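Local coordinates for histone-lysine N-methyltransferase, H3 lysine-9 specific SUVH4 (Arabidopsis thaliana, PDB 4QEO), which methylates the tail of histone H3, laying down a mark for transcriptional repression, and binds methylated DNA, so linking DNA methylation to gene silencing, at residues Ile143-Leu148 and Gly201-Lys206; Lys192-Lys197 and Lys206-Arg211; Ile278-Val283 and Val387-Ala392. All blocks are in the same frame, centred on the assembly; numbering follows the deposited sequence.

Contact 1: Ile143-Leu148 and Gly201-Lys206; sequences IKDQLL and GFTVYK
Q146 reaches from the loop onto the beginning of strand 203-211, and its side chain meets something at every step. CG stands anti to the carbonyl carbon (chi1 -67°) and the rest of the chain is extended, which lays the amide along the V204 backbone. Q146 CB packs 3.8 Å from Y205 CD1 and Q146 CG passes T203 O at 3.6 Å; CD comes over V204 CA. At the tip Q146 OE1 accepts the N-H of Y205, 2.9 Å from Y205 N, in a nearly straight bond (167°). NE2 is spent on the carbonyls of G130 and G132, so this buried amide is gripped at both ends and its flip is fixed. Q146 N donates to T203 O at 2.8 Å. Within the SRA domain, this is how the loop between strand 125-129 and helix 151-161 is laid against strand 203-211, the touching parts of the two segments running 32° apart without regular strand pairing. D145 OD1 takes T203 N at 3.1 Å from above the carboxylate plane, while one water bridges D145 OD2 and T203 OG1 and another donates to both K144 O and T203 O. The F202 ring lies flat against the backbone, with I143 C 3.6 Å above the plane over its centre and D145 OD1 in plane at its edge. An exchange of F202 for alanine would probably leave the I143-K144 peptide without its flat support and freer to shift. L148 crosses Y205 at about a right angle, L148 CB lying 3.8 Å from Y205 CZ.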
loop_
_atom_site.group_PDB
_atom_site.type_symbol
_atom_site.label_atom_id
_atom_site.label_comp_id
_atom_site.label_asym_id
_atom_site.label_seq_id
_atom_site.Cartn_x
_atom_site.Cartn_y
_atom_site.Cartn_z
ATOM N N ILE A 143 13.349 -8.285 34.190
ATOM C CA ILE A 143 14.596 -8.254 34.954
ATOM C C ILE A 143 14.493 -7.413 36.218
ATOM O O ILE A 143 15.453 -7.314 36.971
ATOM C CB ILE A 143 15.746 -7.698 34.101
ATOM C CG1 ILE A 143 15.329 -6.366 33.490
ATOM C CG2 ILE A 143 16.103 -8.673 32.996
ATOM C CD1 ILE A 143 16.424 -5.758 32.623
ATOM N N LYS A 144 13.345 -6.778 36.435
ATOM C CA LYS A 144 13.030 -6.219 37.745
ATOM C C LYS A 144 11.536 -6.038 37.877
ATOM O O LYS A 144 10.796 -6.307 36.930
ATOM C CB LYS A 144 13.741 -4.879 37.996
ATOM C CG LYS A 144 13.438 -3.809 36.995
ATOM C CD LYS A 144 14.109 -2.528 37.430
ATOM C CE LYS A 144 14.538 -1.714 36.247
ATOM N NZ LYS A 144 15.646 -0.797 36.622
ATOM N N ASP A 145 11.103 -5.583 39.054
ATOM C CA ASP A 145 9.690 -5.378 39.345
ATOM C C ASP A 145 9.081 -4.271 38.519
ATOM O O ASP A 145 9.755 -3.290 38.187
ATOM C CB ASP A 145 9.488 -4.987 40.815
ATOM C CG ASP A 145 9.713 -6.131 41.789
ATOM O OD1 ASP A 145 9.963 -7.274 41.356
ATOM O OD2 ASP A 145 9.612 -5.865 43.016
ATOM N N GLN A 146 7.785 -4.405 38.226
ATOM C CA GLN A 146 7.014 -3.320 37.645
ATOM C C GLN A 146 6.397 -2.403 38.710
ATOM O O GLN A 146 6.255 -2.781 39.856
ATOM C CB GLN A 146 5.913 -3.873 36.715
ATOM C CG GLN A 146 6.500 -4.552 35.459
ATOM C CD GLN A 146 5.451 -4.891 34.413
ATOM O OE1 GLN A 146 4.257 -4.989 34.705
ATOM N NE2 GLN A 146 5.895 -5.043 33.179
ATOM N N LEU A 147 6.001 -1.205 38.298
ATOM C CA LEU A 147 5.347 -0.256 39.180
ATOM C C LEU A 147 4.057 0.248 38.555
ATOM O O LEU A 147 3.932 0.347 37.332
ATOM C CB LEU A 147 6.264 0.939 39.400
ATOM C CG LEU A 147 7.523 0.643 40.204
ATOM C CD1 LEU A 147 8.545 1.732 39.947
ATOM C CD2 LEU A 147 7.142 0.589 41.653
ATOM N N LEU A 148 3.115 0.617 39.409
ATOM C CA LEU A 148 1.826 1.121 38.955
ATOM C C LEU A 148 1.962 2.605 38.599
ATOM O O LEU A 148 1.503 3.484 39.327
ATOM C CB LEU A 148 0.788 0.908 40.049
ATOM C CG LEU A 148 -0.687 1.137 39.703
ATOM C CD1 LEU A 148 -1.090 0.376 38.405
ATOM C CD2 LEU A 148 -1.563 0.743 40.922
ATOM N N GLY A 201 9.638 -14.274 38.024
ATOM C CA GLY A 201 9.735 -14.059 39.461
ATOM C C GLY A 201 9.727 -12.614 39.923
ATOM O O GLY A 201 9.860 -12.346 41.109
ATOM N N PHE A 202 9.602 -11.670 38.998
ATOM C CA PHE A 202 9.471 -10.264 39.368
ATOM C C PHE A 202 7.994 -9.859 39.298
ATOM O O PHE A 202 7.213 -10.463 38.572
ATOM C CB PHE A 202 10.285 -9.382 38.411
ATOM C CG PHE A 202 11.761 -9.678 38.428
ATOM C CD1 PHE A 202 12.580 -9.138 39.417
ATOM C CD2 PHE A 202 12.325 -10.511 37.470
ATOM C CE1 PHE A 202 13.962 -9.409 39.437
ATOM C CE2 PHE A 202 13.705 -10.802 37.486
ATOM C CZ PHE A 202 14.518 -10.246 38.472
ATOM N N THR A 203 7.621 -8.826 40.041
ATOM C CA THR A 203 6.258 -8.318 39.992
ATOM C C THR A 203 5.946 -7.805 38.596
ATOM O O THR A 203 6.720 -7.039 38.032
ATOM C CB THR A 203 6.060 -7.156 40.977
ATOM O OG1 THR A 203 6.333 -7.616 42.305
ATOM C CG2 THR A 203 4.615 -6.623 40.906
ATOM N N VAL A 204 4.831 -8.270 38.042
ATOM C CA VAL A 204 4.226 -7.671 36.866
ATOM C C VAL A 204 2.783 -7.279 37.144
ATOM O O VAL A 204 2.098 -7.879 37.989
ATOM C CB VAL A 204 4.233 -8.603 35.653
ATOM C CG1 VAL A 204 5.661 -8.846 35.196
ATOM C CG2 VAL A 204 3.464 -9.900 35.950
ATOM N N TYR A 205 2.346 -6.233 36.457
ATOM C CA TYR A 205 0.943 -5.861 36.443
ATOM C C TYR A 205 0.335 -6.561 35.253
ATOM O O TYR A 205 0.978 -6.711 34.234
ATOM C CB TYR A 205 0.779 -4.340 36.385
ATOM C CG TYR A 205 1.073 -3.766 37.746
ATOM C CD1 TYR A 205 2.382 -3.433 38.120
ATOM C CD2 TYR A 205 0.070 -3.657 38.692
ATOM C CE1 TYR A 205 2.664 -2.956 39.402
ATOM C CE2 TYR A 205 0.332 -3.187 39.964
ATOM C CZ TYR A 205 1.627 -2.838 40.313
ATOM O OH TYR A 205 1.877 -2.377 41.572
ATOM N N LYS A 206 -0.893 -7.033 35.403
ATOM C CA LYS A 206 -1.570 -7.761 34.344
ATOM C C LYS A 206 -2.917 -7.110 34.145
ATOM O O LYS A 206 -3.580 -6.780 35.128
ATOM C CB LYS A 206 -1.777 -9.246 34.737
ATOM C CG LYS A 206 -0.476 -10.056 34.779
ATOM C CD LYS A 206 -0.786 -11.548 34.844
ATOM C CE LYS A 206 0.301 -12.335 34.156
ATOM N NZ LYS A 206 0.169 -13.803 34.362
HETATM O O HOH W 1 8.582 -7.600 36.170
HETATM O O HOH W 2 7.031 -5.165 43.698
#

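Contact 2: Lys192-Lys197 and Lys206-Arg211; sequences KFWAQK and KYRLKR
K206 puts its aliphatic stem across one face of the W194 indole. K206 CB sits 3.9 Å from the centroid of the W194 six-membered ring, over the face, in a CH-pi contact. W194 gets there because CG is tucked between its backbone N and carbonyl carbon (chi1 65°), which swings the indole over towards the partner strand. R208 meets the same indole differently: its NH1 lies at the ring edge, 3.8 Å from W194 CH2, with the guanidinium turned 84° to the ring plane so that its own face looks at CH2. That guanidinium is positioned by T127, whose OG1 takes a bond from NH1. In the ring plane, W194 NE1 donates to Q196 OE1 at 2.9 Å, almost perfectly straight (179°), landing on a lone pair. The same Q196 OE1 receives a water that also accepts from K206 NZ, and Q196 NE2 goes to K197 O, so the amide is held from both ends. On the other face of the sheet, F193 and Y207 run alongside one another with their rings displaced, so there is little stacking, and the real touch is F193 CB on Y207 CD2 at 3.4 Å. Helix 151-161 covers this aromatic side. All of this hangs on the antiparallel hairpin of strands 180-197 and 203-211 in the SRA domain: K192 with R208 and W194 with K206 are hydrogen-bonded pairs, F193 with Y207 a non-hydrogen-bonded one. Near the far end, K192 NZ stands 4.1 Å from R208 NH2, a pairing of like charges that probably costs some energy, so between these two segments the face with W194 and K206 relies on the indole contact, the amide-water network and the backbone bonds.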
loop_
_atom_site.group_PDB
_atom_site.type_symbol
_atom_site.label_atom_id
_atom_site.label_comp_id
_atom_site.label_asym_id
_atom_site.label_seq_id
_atom_site.Cartn_x
_atom_site.Cartn_y
_atom_site.Cartn_z
ATOM N N LYS A 192 -10.213 -5.974 34.229
ATOM C CA LYS A 192 -9.637 -5.841 35.567
ATOM C C LYS A 192 -8.145 -5.901 35.496
ATOM O O LYS A 192 -7.607 -6.154 34.437
ATOM C CB LYS A 192 -10.142 -6.934 36.514
ATOM C CG LYS A 192 -9.803 -8.315 36.076
ATOM C CD LYS A 192 -10.168 -9.304 37.147
ATOM C CE LYS A 192 -10.152 -10.691 36.567
ATOM N NZ LYS A 192 -11.026 -10.792 35.373
ATOM N N PHE A 193 -7.474 -5.654 36.612
ATOM C CA PHE A 193 -6.019 -5.681 36.596
ATOM C C PHE A 193 -5.501 -6.037 37.960
ATOM O O PHE A 193 -6.192 -5.848 38.973
ATOM C CB PHE A 193 -5.450 -4.315 36.171
ATOM C CG PHE A 193 -5.702 -3.232 37.184
ATOM C CD1 PHE A 193 -6.919 -2.556 37.200
ATOM C CD2 PHE A 193 -4.739 -2.911 38.136
ATOM C CE1 PHE A 193 -7.173 -1.580 38.145
ATOM C CE2 PHE A 193 -4.995 -1.933 39.104
ATOM C CZ PHE A 193 -6.209 -1.280 39.113
ATOM N N TRP A 194 -4.285 -6.558 38.012
ATOM C CA TRP A 194 -3.765 -6.943 39.327
ATOM C C TRP A 194 -2.262 -7.070 39.252
ATOM O O TRP A 194 -1.714 -7.024 38.173
ATOM C CB TRP A 194 -4.404 -8.266 39.794
ATOM C CG TRP A 194 -4.043 -9.417 38.927
ATOM C CD1 TRP A 194 -3.009 -10.303 39.112
ATOM C CD2 TRP A 194 -4.689 -9.801 37.701
ATOM N NE1 TRP A 194 -2.988 -11.216 38.081
ATOM C CE2 TRP A 194 -4.012 -10.934 37.209
ATOM C CE3 TRP A 194 -5.791 -9.305 36.983
ATOM C CZ2 TRP A 194 -4.387 -11.570 36.023
ATOM C CZ3 TRP A 194 -6.164 -9.947 35.803
ATOM C CH2 TRP A 194 -5.460 -11.060 35.336
ATOM N N ALA A 195 -1.592 -7.218 40.396
ATOM C CA ALA A 195 -0.153 -7.431 40.407
ATOM C C ALA A 195 0.092 -8.863 40.820
ATOM O O ALA A 195 -0.616 -9.374 41.666
ATOM C CB ALA A 195 0.503 -6.499 41.418
ATOM N N GLN A 196 1.093 -9.508 40.244
ATOM C CA GLN A 196 1.477 -10.847 40.685
ATOM C C GLN A 196 2.924 -11.077 40.287
ATOM O O GLN A 196 3.479 -10.282 39.556
ATOM C CB GLN A 196 0.584 -11.910 40.036
ATOM C CG GLN A 196 0.773 -12.062 38.529
ATOM C CD GLN A 196 0.121 -13.329 37.988
ATOM O OE1 GLN A 196 -1.092 -13.379 37.764
ATOM N NE2 GLN A 196 0.927 -14.365 37.785
ATOM N N LYS A 197 3.535 -12.156 40.765
ATOM C CA LYS A 197 4.832 -12.564 40.255
ATOM C C LYS A 197 4.650 -13.132 38.856
ATOM O O LYS A 197 3.794 -13.983 38.639
ATOM C CB LYS A 197 5.465 -13.617 41.178
ATOM C CG LYS A 197 5.895 -13.056 42.517
ATOM C CD LYS A 197 6.716 -11.782 42.325
ATOM C CE LYS A 197 7.160 -11.157 43.649
ATOM N NZ LYS A 197 8.284 -10.192 43.466
ATOM N N LYS A 206 -0.893 -7.033 35.403
ATOM C CA LYS A 206 -1.570 -7.761 34.344
ATOM C C LYS A 206 -2.917 -7.110 34.145
ATOM O O LYS A 206 -3.580 -6.780 35.128
ATOM C CB LYS A 206 -1.777 -9.246 34.737
ATOM C CG LYS A 206 -0.476 -10.056 34.779
ATOM C CD LYS A 206 -0.786 -11.548 34.844
ATOM C CE LYS A 206 0.301 -12.335 34.156
ATOM N NZ LYS A 206 0.169 -13.803 34.362
ATOM N N TYR A 207 -3.300 -6.946 32.879
ATOM C CA TYR A 207 -4.495 -6.229 32.479
ATOM C C TYR A 207 -5.346 -7.186 31.673
ATOM O O TYR A 207 -4.950 -7.644 30.622
ATOM C CB TYR A 207 -4.143 -4.942 31.684
ATOM C CG TYR A 207 -3.401 -3.982 32.594
ATOM C CD1 TYR A 207 -2.030 -4.072 32.745
ATOM C CD2 TYR A 207 -4.091 -3.048 33.355
ATOM C CE1 TYR A 207 -1.337 -3.236 33.616
ATOM C CE2 TYR A 207 -3.404 -2.203 34.243
ATOM C CZ TYR A 207 -2.027 -2.318 34.359
ATOM O OH TYR A 207 -1.345 -1.497 35.229
ATOM N N ARG A 208 -6.509 -7.527 32.207
ATOM C CA ARG A 208 -7.423 -8.381 31.477
ATOM C C ARG A 208 -8.368 -7.500 30.664
ATOM O O ARG A 208 -9.143 -6.674 31.233
ATOM C CB ARG A 208 -8.191 -9.272 32.447
ATOM C CG ARG A 208 -9.376 -10.014 31.842
ATOM C CD ARG A 208 -8.934 -11.145 30.917
ATOM N NE ARG A 208 -7.762 -11.892 31.397
ATOM C CZ ARG A 208 -7.818 -12.871 32.300
ATOM N NH1 ARG A 208 -6.719 -13.509 32.686
ATOM N NH2 ARG A 208 -8.976 -13.204 32.835
ATOM N N LEU A 209 -8.277 -7.715 29.346
ATOM C CA LEU A 209 -8.996 -6.960 28.326
ATOM C C LEU A 209 -10.017 -7.853 27.645
ATOM O O LEU A 209 -9.746 -9.037 27.389
ATOM C CB LEU A 209 -8.024 -6.456 27.260
ATOM C CG LEU A 209 -6.657 -5.954 27.760
ATOM C CD1 LEU A 209 -5.798 -5.564 26.577
ATOM C CD2 LEU A 209 -6.866 -4.784 28.653
ATOM N N LYS A 210 -11.178 -7.268 27.341
ATOM C CA LYS A 210 -12.274 -7.969 26.666
ATOM C C LYS A 210 -12.710 -7.104 25.512
ATOM O O LYS A 210 -12.985 -5.920 25.708
ATOM C CB LYS A 210 -13.477 -8.111 27.624
ATOM C CG LYS A 210 -13.169 -8.736 28.973
ATOM C CD LYS A 210 -12.665 -10.165 28.827
ATOM C CE LYS A 210 -13.385 -11.117 29.780
ATOM N NZ LYS A 210 -12.863 -12.514 29.684
ATOM N N ARG A 211 -12.786 -7.688 24.322
ATOM C CA ARG A 211 -13.137 -6.946 23.119
ATOM C C ARG A 211 -14.581 -6.462 23.227
ATOM O O ARG A 211 -15.454 -7.194 23.673
ATOM C CB ARG A 211 -12.967 -7.834 21.883
ATOM C CG ARG A 211 -12.988 -7.078 20.560
ATOM C CD ARG A 211 -12.489 -7.968 19.453
ATOM N NE ARG A 211 -12.270 -7.266 18.191
ATOM C CZ ARG A 211 -13.168 -7.202 17.213
ATOM N NH1 ARG A 211 -14.371 -7.756 17.372
ATOM N NH2 ARG A 211 -12.877 -6.566 16.085
HETATM O O HOH W 3 -2.363 -14.922 35.685
#

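Contact 3: Ile278-Val283 and Val387-Ala392; sequences IIEPNV and VVRRTA
A bend at chi2 (-51°) turns the E280 carboxylate back alongside R389, whose chain is extended from CG to NE, so the two side chains leave the backbone in a common direction. V387 has CG1 anti to its backbone N (chi1 180°), and this methyl packs against both: it stands 3.7 Å above the centre of the R389 guanidinium plane, and V387 CG1 touches E280 OE2 at 3.4 Å. The salt bridge itself, E280 OE1 to R389 NH1, is long at 3.5 Å, and the carboxylate is turned 45° to the guanidinium; R389 NE has a second acidic partner in D448. Beneath these groups the short strand 278-279 of the pre-SET region runs parallel to strand 387-390 of the SET domain, as an outermost strand of a four-stranded mixed sheet. V388 N donates to I278 O at 2.7 Å, and E280 N to V388 O at 3.1 Å. From there the chain leaves the sheet through a type I turn, E280 to V283, closed by V283 N on E280 O. The turn brings V283 back against V388 of the SET strand: V283 CG1 meets V388 CG1 at 4.0 Å, the side chains crossing at about a right angle, while V283 CG2 rests against V388 O. A water links N282 OD1 to R390 N, and R390 NH2 makes a salt bridge with D393.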
loop_
_atom_site.group_PDB
_atom_site.type_symbol
_atom_site.label_atom_id
_atom_site.label_comp_id
_atom_site.label_asym_id
_atom_site.label_seq_id
_atom_site.Cartn_x
_atom_site.Cartn_y
_atom_site.Cartn_z
ATOM N N ILE A 278 3.346 -4.500 -29.342
ATOM C CA ILE A 278 3.367 -4.678 -30.788
ATOM C C ILE A 278 3.077 -3.316 -31.409
ATOM O O ILE A 278 2.143 -2.635 -31.005
ATOM C CB ILE A 278 2.303 -5.680 -31.260
ATOM C CG1 ILE A 278 2.593 -7.076 -30.701
ATOM C CG2 ILE A 278 2.243 -5.704 -32.785
ATOM C CD1 ILE A 278 1.484 -8.076 -30.989
ATOM N N ILE A 279 3.883 -2.898 -32.372
ATOM C CA ILE A 279 3.677 -1.578 -32.952
ATOM C C ILE A 279 3.092 -1.666 -34.360
ATOM O O ILE A 279 3.674 -2.300 -35.234
ATOM C CB ILE A 279 4.980 -0.765 -32.930
ATOM C CG1 ILE A 279 5.416 -0.554 -31.474
ATOM C CG2 ILE A 279 4.796 0.557 -33.646
ATOM C CD1 ILE A 279 6.596 0.353 -31.315
ATOM N N GLU A 280 1.931 -1.043 -34.567
ATOM C CA GLU A 280 1.271 -1.086 -35.871
ATOM C C GLU A 280 2.090 -0.392 -36.952
ATOM O O GLU A 280 2.868 0.510 -36.650
ATOM C CB GLU A 280 -0.140 -0.474 -35.796
ATOM C CG GLU A 280 -1.188 -1.439 -35.295
ATOM C CD GLU A 280 -1.183 -2.761 -36.051
ATOM O OE1 GLU A 280 -1.586 -2.772 -37.234
ATOM O OE2 GLU A 280 -0.774 -3.789 -35.463
ATOM N N PRO A 281 1.928 -0.838 -38.214
ATOM C CA PRO A 281 2.596 -0.291 -39.403
ATOM C C PRO A 281 2.589 1.239 -39.502
ATOM O O PRO A 281 3.611 1.828 -39.840
ATOM C CB PRO A 281 1.777 -0.879 -40.558
ATOM C CG PRO A 281 1.115 -2.119 -40.002
ATOM C CD PRO A 281 1.284 -2.131 -38.508
ATOM N N ASN A 282 1.453 1.860 -39.214
ATOM C CA ASN A 282 1.283 3.298 -39.416
ATOM C C ASN A 282 1.717 4.114 -38.204
ATOM O O ASN A 282 1.673 5.344 -38.213
ATOM C CB ASN A 282 -0.173 3.609 -39.783
ATOM C CG ASN A 282 -1.159 2.698 -39.076
ATOM O OD1 ASN A 282 -0.771 1.851 -38.266
ATOM N ND2 ASN A 282 -2.443 2.866 -39.376
ATOM N N VAL A 283 2.117 3.418 -37.149
ATOM C CA VAL A 283 2.702 4.076 -35.997
ATOM C C VAL A 283 4.202 4.178 -36.214
ATOM O O VAL A 283 4.842 3.223 -36.648
ATOM C CB VAL A 283 2.378 3.330 -34.688
ATOM C CG1 VAL A 283 3.179 3.904 -33.537
ATOM C CG2 VAL A 283 0.890 3.429 -34.403
ATOM N N VAL A 387 -1.361 -3.633 -28.397
ATOM C CA VAL A 387 -0.928 -3.175 -29.715
ATOM C C VAL A 387 -0.977 -1.656 -29.787
ATOM O O VAL A 387 -2.048 -1.069 -29.681
ATOM C CB VAL A 387 -1.819 -3.725 -30.847
ATOM C CG1 VAL A 387 -1.330 -3.206 -32.207
ATOM C CG2 VAL A 387 -1.824 -5.232 -30.836
ATOM N N VAL A 388 0.174 -1.019 -29.973
ATOM C CA VAL A 388 0.214 0.436 -30.089
ATOM C C VAL A 388 -0.343 0.884 -31.438
ATOM O O VAL A 388 0.233 0.582 -32.483
ATOM C CB VAL A 388 1.633 0.985 -29.949
ATOM C CG1 VAL A 388 1.618 2.498 -30.100
ATOM C CG2 VAL A 388 2.230 0.585 -28.604
ATOM N N ARG A 389 -1.465 1.597 -31.402
ATOM C CA ARG A 389 -2.140 2.064 -32.609
ATOM C C ARG A 389 -2.260 3.585 -32.597
ATOM O O ARG A 389 -2.145 4.231 -31.546
ATOM C CB ARG A 389 -3.545 1.453 -32.728
ATOM C CG ARG A 389 -3.621 -0.064 -32.562
ATOM C CD ARG A 389 -4.964 -0.624 -33.050
ATOM N NE ARG A 389 -5.064 -2.071 -32.858
ATOM C CZ ARG A 389 -4.659 -2.983 -33.740
ATOM N NH1 ARG A 389 -4.127 -2.609 -34.896
ATOM N NH2 ARG A 389 -4.789 -4.277 -33.470
ATOM N N ARG A 390 -2.476 4.156 -33.775
ATOM C CA ARG A 390 -2.857 5.557 -33.878
ATOM C C ARG A 390 -4.293 5.681 -33.392
ATOM O O ARG A 390 -5.140 4.849 -33.724
ATOM C CB ARG A 390 -2.742 6.038 -35.323
ATOM C CG ARG A 390 -1.723 7.140 -35.545
ATOM C CD ARG A 390 -1.185 7.089 -36.971
ATOM N NE ARG A 390 -2.159 6.541 -37.911
ATOM C CZ ARG A 390 -2.891 7.270 -38.747
ATOM N NH1 ARG A 390 -2.760 8.591 -38.770
ATOM N NH2 ARG A 390 -3.752 6.679 -39.566
ATOM N N THR A 391 -4.560 6.706 -32.590
ATOM C CA THR A 391 -5.894 6.916 -32.038
ATOM C C THR A 391 -6.947 7.115 -33.125
ATOM O O THR A 391 -8.063 6.614 -33.003
ATOM C CB THR A 391 -5.924 8.107 -31.065
ATOM O OG1 THR A 391 -5.251 9.225 -31.660
ATOM C CG2 THR A 391 -5.235 7.733 -29.759
ATOM N N ALA A 392 -6.579 7.827 -34.187
ATOM C CA ALA A 392 -7.484 8.080 -35.303
ATOM C C ALA A 392 -7.982 6.781 -35.934
ATOM O O ALA A 392 -9.140 6.689 -36.348
ATOM C CB ALA A 392 -6.799 8.944 -36.345
HETATM O O HOH W 4 -2.619 2.439 -36.138
#

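From the N terminus, the chain first lays down loop 143-148, which waits for residues 201-206 to close contact 1. Before that happens it passes helix 151-161 and runs out along strand 180-197, whose residues 192-194 pair with 206-208, closing the hairpin in contact 2. The two contacts therefore cross, their segments alternating along the chain; they share K206, and V204 N probably bonds to Q196 O between them. Together they fasten the loop to the hairpin within the SRA domain. Contact 3 comes later, in series: it spans about a hundred residues to join pre-SET to SET, some 73 Å from contact 1 between centres, on the opposite side of the chain's centre.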